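Local coordinates for regulatory protein cox (Enterobacteria phage P2, PDB 4LHF) that binds DNA and represses the Pc promoter, which controls the genes for the immunity repressor and the integrase, at residues P38-M42 against G53-Y58. Numbering follows the deposited sequence.
Sequences PVIDM and GEYWVY
I40 and W56 face each other as a hydrogen-bonded antiparallel pair, on strands 39-42 and 54-58 whose short axes approach to 4.7 Å: I40 N gives a nearly straight bond to W56 O (2.9 Å), and W56 N returns one to I40 O. M42 and E54 repeat the pattern, although E54 N meets M42 O at a bent N-H...O angle of 136°. At the other end, Y58 N reaches P38 O at 3.2 Å from above the carbonyl plane, a longer bond at Y58, the residue at the N-cap position of helix 59-72. V39 with V57 and D41 with Y55 are the non-hydrogen-bonded pairs. Together the strands form a beta hairpin, consistent with the wing of a winged helix-turn-helix protein, with 54-58 central between 39-42 and 11-13.

On the face bearing V39, D41, Y55 and V57, I32 of helix 25-34 touches both V39 and Y55. V39 CG1 lies 3.5 Å from Y55 CD1, approaching the ring obliquely. With CG anti to its backbone N (chi1 -174°), D41 offers the syn lone pair of OD1 to G53 N at 3.3 Å, while OD2 bonds T43 OG1. Across the sheet, M42 forms a Met-aromatic contact: SD sits 4.7 Å from the centroid of the five-membered W56 ring, 48° off its normal. A bend at chi3 carries M42 CE to 3.6 Å from W56 NE1 and alongside the E54 side chain. I40 CD1 meets Y58 CD1 at 3.7 Å.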
ATOM      1  N   PRO A  38      -1.579   1.627  -4.722  1.00 75.58           N
ATOM      2  CA  PRO A  38      -1.206   2.899  -5.347  1.00 65.63           C
ATOM      3  C   PRO A  38       0.184   2.782  -5.948  1.00 76.52           C
ATOM      4  O   PRO A  38       1.150   2.544  -5.228  1.00 82.05           O
ATOM      5  CB  PRO A  38      -1.209   3.881  -4.174  1.00 67.90           C
ATOM      6  CG  PRO A  38      -1.003   3.036  -2.966  1.00 75.51           C
ATOM      7  CD  PRO A  38      -1.687   1.739  -3.257  1.00 81.32           C
ATOM      8  N   VAL A  39       0.280   2.953  -7.261  1.00 83.47           N
ATOM      9  CA  VAL A  39       1.490   2.586  -7.983  1.00 81.78           C
ATOM     10  C   VAL A  39       1.966   3.651  -8.969  1.00 82.86           C
ATOM     11  O   VAL A  39       1.166   4.312  -9.623  1.00102.40           O
ATOM     12  CB  VAL A  39       1.292   1.224  -8.702  1.00 83.85           C
ATOM     13  CG1 VAL A  39       1.955   1.205 -10.068  1.00 90.54           C
ATOM     14  CG2 VAL A  39       1.817   0.093  -7.835  1.00 76.94           C
ATOM     15  N   ILE A  40       3.281   3.827  -9.039  1.00 74.52           N
ATOM     16  CA  ILE A  40       3.910   4.642 -10.065  1.00 75.64           C
ATOM     17  C   ILE A  40       4.819   3.746 -10.890  1.00 86.33           C
ATOM     18  O   ILE A  40       5.467   2.845 -10.353  1.00 93.25           O
ATOM     19  CB  ILE A  40       4.750   5.765  -9.449  1.00 66.85           C
ATOM     20  CG1 ILE A  40       3.889   6.619  -8.525  1.00 77.55           C
ATOM     21  CG2 ILE A  40       5.380   6.626 -10.536  1.00 71.83           C
ATOM     22  CD1 ILE A  40       4.628   7.787  -7.933  1.00 86.01           C
ATOM     23  N   ASP A  41       4.861   3.986 -12.195  1.00 96.08           N
ATOM     24  CA  ASP A  41       5.679   3.175 -13.079  1.00 83.89           C
ATOM     25  C   ASP A  41       6.906   3.930 -13.573  1.00 91.76           C
ATOM     26  O   ASP A  41       6.788   4.970 -14.220  1.00101.20           O
ATOM     27  CB  ASP A  41       4.851   2.684 -14.267  1.00 92.12           C
ATOM     28  CG  ASP A  41       5.614   1.712 -15.142  1.00119.39           C
ATOM     29  OD1 ASP A  41       5.926   0.605 -14.660  1.00118.14           O
ATOM     30  OD2 ASP A  41       5.896   2.054 -16.310  1.00131.71           O
ATOM     31  N   MET A  42       8.082   3.400 -13.254  1.00 96.00           N
ATOM     32  CA  MET A  42       9.331   3.930 -13.780  1.00100.90           C
ATOM     33  C   MET A  42       9.747   3.127 -15.008  1.00104.25           C
ATOM     34  O   MET A  42      10.066   1.940 -14.909  1.00107.39           O
ATOM     35  CB  MET A  42      10.429   3.898 -12.717  1.00 79.72           C
ATOM     36  CG  MET A  42      11.630   4.759 -13.060  1.00 89.92           C
ATOM     37  SD  MET A  42      12.864   4.788 -11.752  1.00 98.24           S
ATOM     38  CE  MET A  42      13.397   3.083 -11.773  1.00104.70           C
ATOM     39  N   GLY A  53       7.824  -1.306 -16.508  1.00110.79           N
ATOM     40  CA  GLY A  53       9.140  -1.413 -15.905  1.00100.59           C
ATOM     41  C   GLY A  53       9.084  -1.549 -14.397  1.00108.47           C
ATOM     42  O   GLY A  53       8.380  -2.409 -13.868  1.00113.28           O
ATOM     43  N   GLU A  54       9.832  -0.697 -13.701  1.00101.16           N
ATOM     44  CA  GLU A  54       9.874  -0.734 -12.244  1.00 92.67           C
ATOM     45  C   GLU A  54       8.570  -0.246 -11.630  1.00 80.81           C
ATOM     46  O   GLU A  54       8.134   0.870 -11.890  1.00 89.08           O
ATOM     47  CB  GLU A  54      11.036   0.104 -11.709  1.00104.21           C
ATOM     48  CG  GLU A  54      12.389  -0.575 -11.790  1.00113.47           C
ATOM     49  CD  GLU A  54      13.165  -0.468 -10.489  1.00109.21           C
ATOM     50  OE1 GLU A  54      12.746  -1.098  -9.494  1.00100.25           O
ATOM     51  OE2 GLU A  54      14.188   0.247 -10.460  1.00100.97           O
ATOM     52  N   TYR A  55       7.952  -1.089 -10.811  1.00 88.54           N
ATOM     53  CA  TYR A  55       6.751  -0.693 -10.090  1.00 75.37           C
ATOM     54  C   TYR A  55       7.108  -0.177  -8.702  1.00 82.45           C
ATOM     55  O   TYR A  55       7.623  -0.920  -7.866  1.00 83.44           O
ATOM     56  CB  TYR A  55       5.773  -1.863  -9.987  1.00 83.64           C
ATOM     57  CG  TYR A  55       4.806  -1.959 -11.146  1.00 96.62           C
ATOM     58  CD1 TYR A  55       4.270  -0.816 -11.724  1.00102.86           C
ATOM     59  CD2 TYR A  55       4.432  -3.191 -11.666  1.00107.14           C
ATOM     60  CE1 TYR A  55       3.385  -0.896 -12.782  1.00108.83           C
ATOM     61  CE2 TYR A  55       3.549  -3.282 -12.725  1.00106.15           C
ATOM     62  CZ  TYR A  55       3.029  -2.132 -13.279  1.00106.75           C
ATOM     63  OH  TYR A  55       2.148  -2.213 -14.333  1.00117.36           O
ATOM     64  N   TRP A  56       6.841   1.104  -8.468  1.00 73.88           N
ATOM     65  CA  TRP A  56       7.107   1.716  -7.174  1.00 71.56           C
ATOM     66  C   TRP A  56       5.801   2.004  -6.451  1.00 74.14           C
ATOM     67  O   TRP A  56       4.883   2.579  -7.023  1.00 84.22           O
ATOM     68  CB  TRP A  56       7.878   3.026  -7.348  1.00 62.43           C
ATOM     69  CG  TRP A  56       9.268   2.868  -7.880  1.00 67.08           C
ATOM     70  CD1 TRP A  56       9.634   2.324  -9.077  1.00 79.47           C
ATOM     71  CD2 TRP A  56      10.482   3.289  -7.244  1.00 64.77           C
ATOM     72  NE1 TRP A  56      11.000   2.368  -9.220  1.00 86.11           N
ATOM     73  CE2 TRP A  56      11.544   2.957  -8.110  1.00 79.57           C
ATOM     74  CE3 TRP A  56      10.773   3.910  -6.025  1.00 80.29           C
ATOM     75  CZ2 TRP A  56      12.874   3.223  -7.795  1.00 79.77           C
ATOM     76  CZ3 TRP A  56      12.096   4.175  -5.715  1.00 72.32           C
ATOM     77  CH2 TRP A  56      13.129   3.831  -6.595  1.00 72.80           C
ATOM     78  N   VAL A  57       5.715   1.603  -5.190  1.00 78.49           N
ATOM     79  CA  VAL A  57       4.563   1.943  -4.373  1.00 70.88           C
ATOM     80  C   VAL A  57       4.711   3.349  -3.804  1.00 71.12           C
ATOM     81  O   VAL A  57       5.736   3.680  -3.190  1.00 84.40           O
ATOM     82  CB  VAL A  57       4.363   0.938  -3.231  1.00 75.93           C
ATOM     83  CG1 VAL A  57       3.213   1.375  -2.340  1.00 71.09           C
ATOM     84  CG2 VAL A  57       4.111  -0.449  -3.794  1.00 71.60           C
ATOM     85  N   TYR A  58       3.686   4.168  -4.034  1.00 73.22           N
ATOM     86  CA  TYR A  58       3.631   5.535  -3.535  1.00 72.72           C
ATOM     87  C   TYR A  58       2.973   5.535  -2.162  1.00 72.71           C
ATOM     88  O   TYR A  58       1.778   5.278  -2.036  1.00 86.87           O
ATOM     89  CB  TYR A  58       2.842   6.411  -4.507  1.00 64.65           C
ATOM     90  CG  TYR A  58       2.937   7.893  -4.229  1.00 64.05           C
ATOM     91  CD1 TYR A  58       4.146   8.564  -4.344  1.00 69.71           C
ATOM     92  CD2 TYR A  58       1.813   8.625  -3.871  1.00 70.08           C
ATOM     93  CE1 TYR A  58       4.236   9.920  -4.096  1.00 83.47           C
ATOM     94  CE2 TYR A  58       1.893   9.982  -3.624  1.00 63.03           C
ATOM     95  CZ  TYR A  58       3.106  10.625  -3.736  1.00 76.75           C
ATOM     96  OH  TYR A  58       3.192  11.976  -3.490  1.00 84.57           O
TER